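PDB 3EYP: putative alpha-L-fucosidase from Bacteroides thetaiotaomicron, which is probably an alpha-L-fucosidase of glycosyl hydrolase family 29, cleaving terminal alpha-linked L-fucose from its substrates. Local coordinates for residues L15-N19 with R288-L292; N19-I23 with Y282-V286; A204-M209 with Y249-D255. One frame throughout, in Å; residues are numbered along the deposited sequence.

In the fold
All three contacts reach the same parallel sheet, that of the TIM barrel of the probable catalytic domain. Contacts 1 and 2, whose centres lie about 6 Å apart, both start from helix 12-20 and share Asn19; strands 22-26 and 291-295 join them through Leu292 O and Ile23 N, 2.7 Å apart. Contact 3 is centred about 9 Å from contact 1 and about 12 Å from contact 2. It reaches contact 1 through Val291 O and Thr254 N, 2.9 Å apart, and Ser290 OG and Ala252 O, 2.6 Å apart. One glycerol lies at contact 2 and another near Asp255 of contact 3; both probably came from the crystallisation liquor.

Contact 1 of 3, residues L15-N19 with R288-L292; sequences LEWYN and RNSVL
The hydroxyl of Tyr18 donates to the backbone oxygen of Asn289, with OH 2.7 Å from O, meeting the carbonyl from above its plane. Asn289 also lays its amide nearly parallel to the phenol ring, 12° apart, and its own polar atoms are held by His421 and Cys220. Two residues further along, Val291 sits on the indole of Trp17: its CG2 lies 3.5 Å from the centroid of the six-membered ring, almost on the ring normal, in a CH-pi contact. The methyl gets there because CG1 is anti to the backbone N (chi1 164°), which turns CG2 toward the helix. A beta-branched valine suits this place, since it is compact and its CB can also come within 3.5 Å of Trp17 CZ2. The indole NE1 is bonded to Glu253 OE1. Trp17 CZ3 rests over the centre of the Tyr18 ring, and that ring also stacks with His421. Were Trp17 cut back to an alanine, Val291 would probably lose the platform beneath its methyls and Glu253 OE1 its donor. With helix 12-20 packed on the start of strand 291-295, the arrangement is that of a TIM barrel whose N-terminal end is stoppered by a helix preceding the first strand.

Contact 2 of 3, residues N19-I23 with Y282-V286; sequences NREMI and YCTSV. With GOL (glycerol), chain F.
Met22 and Val286 carry the apolar side of this contact, together with Tyr282. The thioether of Met22 meets the phenol at its rim: SD is 4.1 Å from Tyr282 CD1 and near the ring plane, an edge-on Met-aromatic contact in which the two side chains cross at about a right angle. The bend at the end of the methionine (chi3 81°) swings its methyl aside from the line of the chain. Met22 CG also touches Val286 CG2 at 4.3 Å, and the same valine methyl presses closely on the backbone oxygen of Glu21, with CG2 3.0 Å from O. Glu21 has left the helix with a positive phi, and this oxygen accepts a bond from the backbone of Leu292.

The polar side is indirect. Glu21 OE1 and Tyr282 OH stand 3.7 Å apart, and a water ties them together, giving a proton to Glu21 OE1 at 2.6 Å and lying 3.0 Å from Tyr282 OH. Glycerol spans the same pair: its O3 is hydrogen-bonded to Tyr282 OH at 2.8 Å, while its O2 gives a weak bond to Glu21 OE1. Lys422 also binds the glycerol and forms a long, weak ion pair with Glu21 OE2. A flexible methionine and a compact valine thus make the apolar half, whereas acid and phenol meet through a water and a glycerol, consistent with a solvent-reached edge beside Glu21, where the lysine would probably favour, if only modestly, a charged carboxylate.

Contact 3 of 3, residues A204-M209 with Y249-D255; sequences ADVRWM and YIPAETD
With its CG wedged between the backbone N and the carbonyl carbon (chi1 66°), Arg207 sends an extended chain past the backbone of Ile250 and lays one face of its guanidinium over the methyl of Ala252. NH1 then gives a hydrogen bond to Ile250 O, 2.9 Å away with an angle of 155° at the hydrogen. Leu239 O and Trp221 O take up NE and NH2, so this buried charge is held among carbonyls, a task suited to the many N-H groups of arginine. Ile250 turns CG2 against the other chain segment, where it lies 3.4 Å from Val206 C. Along the backbone, Arg207 N bonds to Pro251 O and Glu253 N to Arg207 O, each at 2.8 Å, which makes a single parallel beta bridge between Arg207 and Ala252.

Beyond the bridge, Met209 curls back through bends at chi2 and chi3. Its CG lies 3.3 Å from Glu253 O and its CE 3.6 Å from Thr254 CG2, a curved fit that an unbranched, flexible methionine can make. Trp208 NE1 reaches Asp255 OD1 at 3.0 Å in a weak bond, the carboxylate steeply turned to the indole plane, while Asp255 OD2 binds a glycerol.

On its far side, segment 204-209 bonds through Val206 to Ile194 and Gly196. It thus bridges the two outermost strands of the sheet, 193-195 and 253-257, and probably completes the barrel there in place of a regular strand, with helix 12-20 against Val206 and Pro251 and helix 226-230 against Arg207 and Ile250.

Contact 1 of 3, residues L15-N19 with R288-L292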
# COMPACT_ATOMS: atom_id res chain seq x y z
N LEU A 15 1.45 -1.68 -11.73
CA LEU A 15 1.32 -0.22 -11.98
C LEU A 15 -0.01 0.31 -11.42
O LEU A 15 -0.10 1.38 -10.85
CB LEU A 15 1.41 0.06 -13.49
CG LEU A 15 2.73 -0.10 -14.21
CD1 LEU A 15 2.43 -0.03 -15.78
CD2 LEU A 15 3.66 1.05 -13.72
N GLU A 16 -1.07 -0.44 -11.64
CA GLU A 16 -2.42 -0.04 -11.16
C GLU A 16 -2.42 0.08 -9.62
O GLU A 16 -2.88 1.07 -9.04
CB GLU A 16 -3.46 -1.06 -11.68
CG GLU A 16 -4.90 -0.81 -11.17
CD GLU A 16 -5.12 -1.33 -9.74
OE1 GLU A 16 -4.70 -2.49 -9.48
OE2 GLU A 16 -5.69 -0.57 -8.91
N TRP A 17 -1.81 -0.91 -9.00
CA TRP A 17 -1.70 -0.99 -7.52
C TRP A 17 -0.87 0.15 -6.97
O TRP A 17 -1.25 0.83 -6.02
CB TRP A 17 -1.10 -2.35 -7.12
CG TRP A 17 -0.61 -2.48 -5.71
CD1 TRP A 17 -1.33 -2.87 -4.62
CD2 TRP A 17 0.74 -2.27 -5.23
NE1 TRP A 17 -0.52 -2.92 -3.49
CE2 TRP A 17 0.75 -2.53 -3.84
CE3 TRP A 17 1.91 -1.81 -5.83
CZ2 TRP A 17 1.88 -2.39 -3.06
CZ3 TRP A 17 3.05 -1.67 -5.06
CH2 TRP A 17 3.03 -1.97 -3.68
N TYR A 18 0.25 0.43 -7.63
CA TYR A 18 1.11 1.52 -7.18
C TYR A 18 0.35 2.86 -7.16
O TYR A 18 0.50 3.71 -6.27
CB TYR A 18 2.38 1.62 -8.05
CG TYR A 18 3.66 1.19 -7.37
CD1 TYR A 18 4.55 0.32 -8.01
CD2 TYR A 18 4.01 1.71 -6.12
CE1 TYR A 18 5.75 -0.03 -7.42
CE2 TYR A 18 5.19 1.35 -5.51
CZ TYR A 18 6.04 0.46 -6.15
OH TYR A 18 7.22 0.12 -5.55
N ASN A 19 -0.46 3.04 -8.20
CA ASN A 19 -1.17 4.29 -8.41
C ASN A 19 -2.29 4.55 -7.40
O ASN A 19 -2.77 5.69 -7.23
CB ASN A 19 -1.74 4.32 -9.83
CG ASN A 19 -2.21 5.71 -10.22
OD1 ASN A 19 -1.54 6.72 -9.92
ND2 ASN A 19 -3.39 5.78 -10.81
N ARG A 288 8.09 6.04 0.53
CA ARG A 288 9.22 5.15 0.38
C ARG A 288 8.92 4.01 -0.58
O ARG A 288 9.09 2.84 -0.27
CB ARG A 288 9.70 4.57 1.74
CG ARG A 288 10.14 5.58 2.78
CD ARG A 288 10.65 4.86 4.05
NE ARG A 288 11.27 5.83 4.94
CZ ARG A 288 11.77 5.53 6.13
NH1 ARG A 288 11.71 4.30 6.59
NH2 ARG A 288 12.33 6.48 6.86
N ASN A 289 8.37 4.37 -1.72
CA ASN A 289 8.26 3.46 -2.84
C ASN A 289 7.37 2.24 -2.56
O ASN A 289 7.62 1.13 -3.03
CB ASN A 289 9.63 3.03 -3.38
CG ASN A 289 9.55 2.26 -4.68
OD1 ASN A 289 8.70 2.54 -5.51
ND2 ASN A 289 10.44 1.29 -4.88
N SER A 290 6.35 2.49 -1.76
CA SER A 290 5.42 1.48 -1.31
C SER A 290 3.98 2.01 -1.40
O SER A 290 3.69 3.01 -2.10
CB SER A 290 5.74 1.08 0.14
OG SER A 290 4.97 -0.01 0.61
N VAL A 291 3.06 1.25 -0.79
CA VAL A 291 1.63 1.59 -0.79
C VAL A 291 1.16 1.33 0.65
O VAL A 291 1.61 0.38 1.33
CB VAL A 291 0.81 0.71 -1.81
CG1 VAL A 291 -0.77 0.76 -1.54
CG2 VAL A 291 1.10 1.05 -3.29
N LEU A 292 0.28 2.20 1.12
CA LEU A 292 -0.22 2.14 2.52
C LEU A 292 -1.60 1.49 2.62
O LEU A 292 -2.55 1.92 1.99
CB LEU A 292 -0.23 3.53 3.12
CG LEU A 292 -0.84 3.75 4.53
CD1 LEU A 292 -0.17 2.82 5.58
CD2 LEU A 292 -0.81 5.27 4.98
O HOH W 1 2.00 4.42 -3.98

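Contact 2 of 3, residues N19-I23 with Y282-V286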
# COMPACT_ATOMS: atom_id res chain seq x y z
N ASN A 19 -0.46 3.04 -8.20
CA ASN A 19 -1.17 4.29 -8.41
C ASN A 19 -2.29 4.55 -7.40
O ASN A 19 -2.77 5.69 -7.23
CB ASN A 19 -1.74 4.32 -9.83
CG ASN A 19 -2.21 5.71 -10.22
OD1 ASN A 19 -1.54 6.72 -9.92
ND2 ASN A 19 -3.39 5.78 -10.81
N ARG A 20 -2.68 3.50 -6.69
CA ARG A 20 -3.74 3.63 -5.65
C ARG A 20 -3.27 4.51 -4.47
O ARG A 20 -3.99 5.32 -3.88
CB ARG A 20 -4.14 2.25 -5.11
CG ARG A 20 -4.66 1.27 -6.12
CD ARG A 20 -5.07 -0.04 -5.41
NE ARG A 20 -5.28 -1.13 -6.34
CZ ARG A 20 -5.31 -2.42 -5.99
NH1 ARG A 20 -5.16 -2.81 -4.73
NH2 ARG A 20 -5.49 -3.32 -6.90
N GLU A 21 -2.00 4.33 -4.20
CA GLU A 21 -1.27 5.00 -3.09
C GLU A 21 -1.65 4.52 -1.73
O GLU A 21 -0.82 4.07 -0.95
CB GLU A 21 -1.32 6.53 -3.20
CG GLU A 21 -0.52 6.95 -4.42
CD GLU A 21 -0.30 8.44 -4.58
OE1 GLU A 21 -0.81 9.25 -3.79
OE2 GLU A 21 0.43 8.76 -5.57
N MET A 22 -2.95 4.51 -1.49
CA MET A 22 -3.52 4.02 -0.22
C MET A 22 -4.64 3.00 -0.48
O MET A 22 -5.33 3.02 -1.52
CB MET A 22 -4.10 5.21 0.58
CG MET A 22 -3.11 6.09 1.36
SD MET A 22 -3.73 7.49 2.31
CE MET A 22 -4.26 6.70 3.80
N ILE A 23 -4.79 2.09 0.45
CA ILE A 23 -5.85 1.03 0.44
C ILE A 23 -6.44 0.90 1.84
O ILE A 23 -5.70 0.98 2.82
CB ILE A 23 -5.30 -0.35 -0.02
CG1 ILE A 23 -4.55 -0.24 -1.32
CG2 ILE A 23 -6.41 -1.35 -0.13
CD1 ILE A 23 -3.80 -1.55 -1.76
N TYR A 282 2.47 7.64 6.42
CA TYR A 282 2.28 7.93 5.01
C TYR A 282 3.68 8.13 4.36
O TYR A 282 4.01 7.62 3.27
CB TYR A 282 1.42 9.20 4.82
CG TYR A 282 1.17 9.57 3.36
CD1 TYR A 282 0.11 9.01 2.63
CD2 TYR A 282 2.01 10.47 2.70
CE1 TYR A 282 -0.08 9.32 1.29
CE2 TYR A 282 1.83 10.79 1.36
CZ TYR A 282 0.79 10.23 0.67
OH TYR A 282 0.57 10.58 -0.63
N CYS A 283 4.52 8.88 5.05
CA CYS A 283 5.84 9.25 4.47
C CYS A 283 6.81 8.09 4.42
O CYS A 283 7.69 8.00 3.55
CB CYS A 283 6.44 10.45 5.22
SG CYS A 283 5.63 12.04 4.83
N THR A 284 6.59 7.15 5.30
CA THR A 284 7.41 5.92 5.37
C THR A 284 6.78 4.73 4.72
O THR A 284 7.26 3.63 4.87
CB THR A 284 7.85 5.58 6.84
OG1 THR A 284 6.68 5.30 7.63
CG2 THR A 284 8.60 6.73 7.43
N SER A 285 5.78 5.00 3.89
CA SER A 285 5.15 3.99 3.04
C SER A 285 4.96 4.49 1.63
O SER A 285 5.73 4.20 0.73
CB SER A 285 3.75 3.54 3.61
OG SER A 285 2.90 4.66 3.86
N VAL A 286 3.93 5.29 1.47
CA VAL A 286 3.73 5.93 0.20
C VAL A 286 5.01 6.73 -0.22
O VAL A 286 5.40 6.75 -1.38
CB VAL A 286 2.41 6.83 0.15
CG1 VAL A 286 2.32 7.58 -1.19
CG2 VAL A 286 1.10 6.00 0.42
C1 GOL F . -0.36 14.29 -3.93
O1 GOL F . -1.52 13.62 -3.51
C2 GOL F . 0.75 13.27 -3.92
O2 GOL F . 0.24 12.03 -4.41
C3 GOL F . 1.17 13.14 -2.47
O3 GOL F . 2.17 12.17 -2.34
O HOH W 2 -2.04 9.54 -1.55

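Contact 3 of 3, residues A204-M209 with Y249-D255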
# COMPACT_ATOMS: atom_id res chain seq x y z
N ALA A 204 2.96 -14.13 -5.97
CA ALA A 204 2.76 -12.82 -5.38
C ALA A 204 2.99 -11.73 -6.41
O ALA A 204 3.97 -11.78 -7.18
CB ALA A 204 3.75 -12.64 -4.19
N ASP A 205 2.12 -10.74 -6.38
CA ASP A 205 2.27 -9.49 -7.13
C ASP A 205 2.97 -8.47 -6.26
O ASP A 205 3.78 -7.64 -6.73
CB ASP A 205 0.93 -8.96 -7.61
CG ASP A 205 0.32 -9.84 -8.66
OD1 ASP A 205 0.99 -10.16 -9.66
OD2 ASP A 205 -0.82 -10.19 -8.49
N VAL A 206 2.61 -8.52 -4.99
CA VAL A 206 3.18 -7.62 -3.96
C VAL A 206 3.56 -8.41 -2.73
O VAL A 206 3.00 -9.49 -2.44
CB VAL A 206 2.25 -6.44 -3.67
CG1 VAL A 206 1.88 -5.71 -5.00
CG2 VAL A 206 0.94 -6.88 -2.92
N ARG A 207 4.52 -7.86 -1.99
CA ARG A 207 5.05 -8.52 -0.81
C ARG A 207 4.77 -7.78 0.47
O ARG A 207 4.52 -6.57 0.50
CB ARG A 207 6.59 -8.65 -0.95
CG ARG A 207 7.37 -7.30 -0.94
CD ARG A 207 8.93 -7.50 -1.02
NE ARG A 207 9.68 -6.35 -0.52
CZ ARG A 207 10.31 -5.44 -1.28
NH1 ARG A 207 10.17 -5.46 -2.59
NH2 ARG A 207 10.96 -4.43 -0.72
N TRP A 208 4.95 -8.52 1.56
CA TRP A 208 5.10 -7.91 2.89
C TRP A 208 6.47 -7.24 3.09
O TRP A 208 7.45 -7.53 2.44
CB TRP A 208 4.88 -8.95 3.99
CG TRP A 208 4.66 -8.35 5.33
CD1 TRP A 208 3.90 -7.26 5.63
CD2 TRP A 208 5.16 -8.86 6.56
NE1 TRP A 208 3.92 -7.05 7.00
CE2 TRP A 208 4.68 -8.02 7.59
CE3 TRP A 208 5.98 -9.94 6.90
CZ2 TRP A 208 4.99 -8.25 8.94
CZ3 TRP A 208 6.28 -10.17 8.23
CH2 TRP A 208 5.79 -9.34 9.23
N MET A 209 6.52 -6.33 4.06
CA MET A 209 7.72 -5.56 4.28
C MET A 209 8.30 -5.72 5.67
O MET A 209 9.05 -4.90 6.13
CB MET A 209 7.53 -4.08 3.97
CG MET A 209 6.16 -3.60 4.18
SD MET A 209 5.51 -3.67 5.84
CE MET A 209 6.38 -2.30 6.56
N TYR A 249 10.43 -8.76 -9.29
CA TYR A 249 9.79 -7.43 -9.12
C TYR A 249 8.48 -7.68 -8.41
O TYR A 249 7.53 -8.20 -8.98
CB TYR A 249 9.58 -6.74 -10.45
CG TYR A 249 9.30 -5.26 -10.34
CD1 TYR A 249 10.27 -4.31 -10.68
CD2 TYR A 249 8.06 -4.79 -9.91
CE1 TYR A 249 10.01 -2.94 -10.55
CE2 TYR A 249 7.80 -3.44 -9.79
CZ TYR A 249 8.76 -2.52 -10.11
OH TYR A 249 8.48 -1.14 -9.99
N ILE A 250 8.53 -7.45 -7.12
CA ILE A 250 7.38 -7.69 -6.20
C ILE A 250 7.44 -6.62 -5.15
O ILE A 250 8.09 -6.79 -4.09
CB ILE A 250 7.45 -9.07 -5.51
CG1 ILE A 250 7.73 -10.19 -6.50
CG2 ILE A 250 6.13 -9.37 -4.81
CD1 ILE A 250 8.23 -11.50 -5.88
N PRO A 251 6.81 -5.47 -5.43
CA PRO A 251 6.97 -4.36 -4.56
C PRO A 251 6.32 -4.55 -3.19
O PRO A 251 5.42 -5.37 -3.03
CB PRO A 251 6.29 -3.20 -5.30
CG PRO A 251 5.57 -3.77 -6.42
CD PRO A 251 5.97 -5.19 -6.61
N ALA A 252 6.83 -3.83 -2.23
CA ALA A 252 6.33 -3.87 -0.84
C ALA A 252 4.99 -3.18 -0.67
O ALA A 252 4.76 -2.01 -1.06
CB ALA A 252 7.35 -3.25 0.14
N GLU A 253 4.12 -3.88 0.06
CA GLU A 253 2.87 -3.28 0.58
C GLU A 253 2.91 -3.15 2.12
O GLU A 253 3.16 -4.09 2.82
CB GLU A 253 1.68 -4.14 0.14
CG GLU A 253 0.29 -3.43 0.30
CD GLU A 253 -0.85 -4.41 0.07
OE1 GLU A 253 -1.46 -4.40 -1.01
OE2 GLU A 253 -1.09 -5.22 0.95
N THR A 254 2.73 -1.93 2.62
CA THR A 254 2.92 -1.62 4.01
C THR A 254 1.59 -1.56 4.73
O THR A 254 0.77 -0.69 4.48
CB THR A 254 3.64 -0.23 4.19
OG1 THR A 254 4.90 -0.27 3.47
CG2 THR A 254 3.90 0.09 5.63
N ASP A 255 1.42 -2.49 5.64
CA ASP A 255 0.12 -2.64 6.39
C ASP A 255 0.21 -2.21 7.82
O ASP A 255 1.17 -2.51 8.48
CB ASP A 255 -0.45 -4.03 6.29
CG ASP A 255 0.35 -5.09 7.01
OD1 ASP A 255 1.61 -5.11 6.91
OD2 ASP A 255 -0.31 -5.95 7.65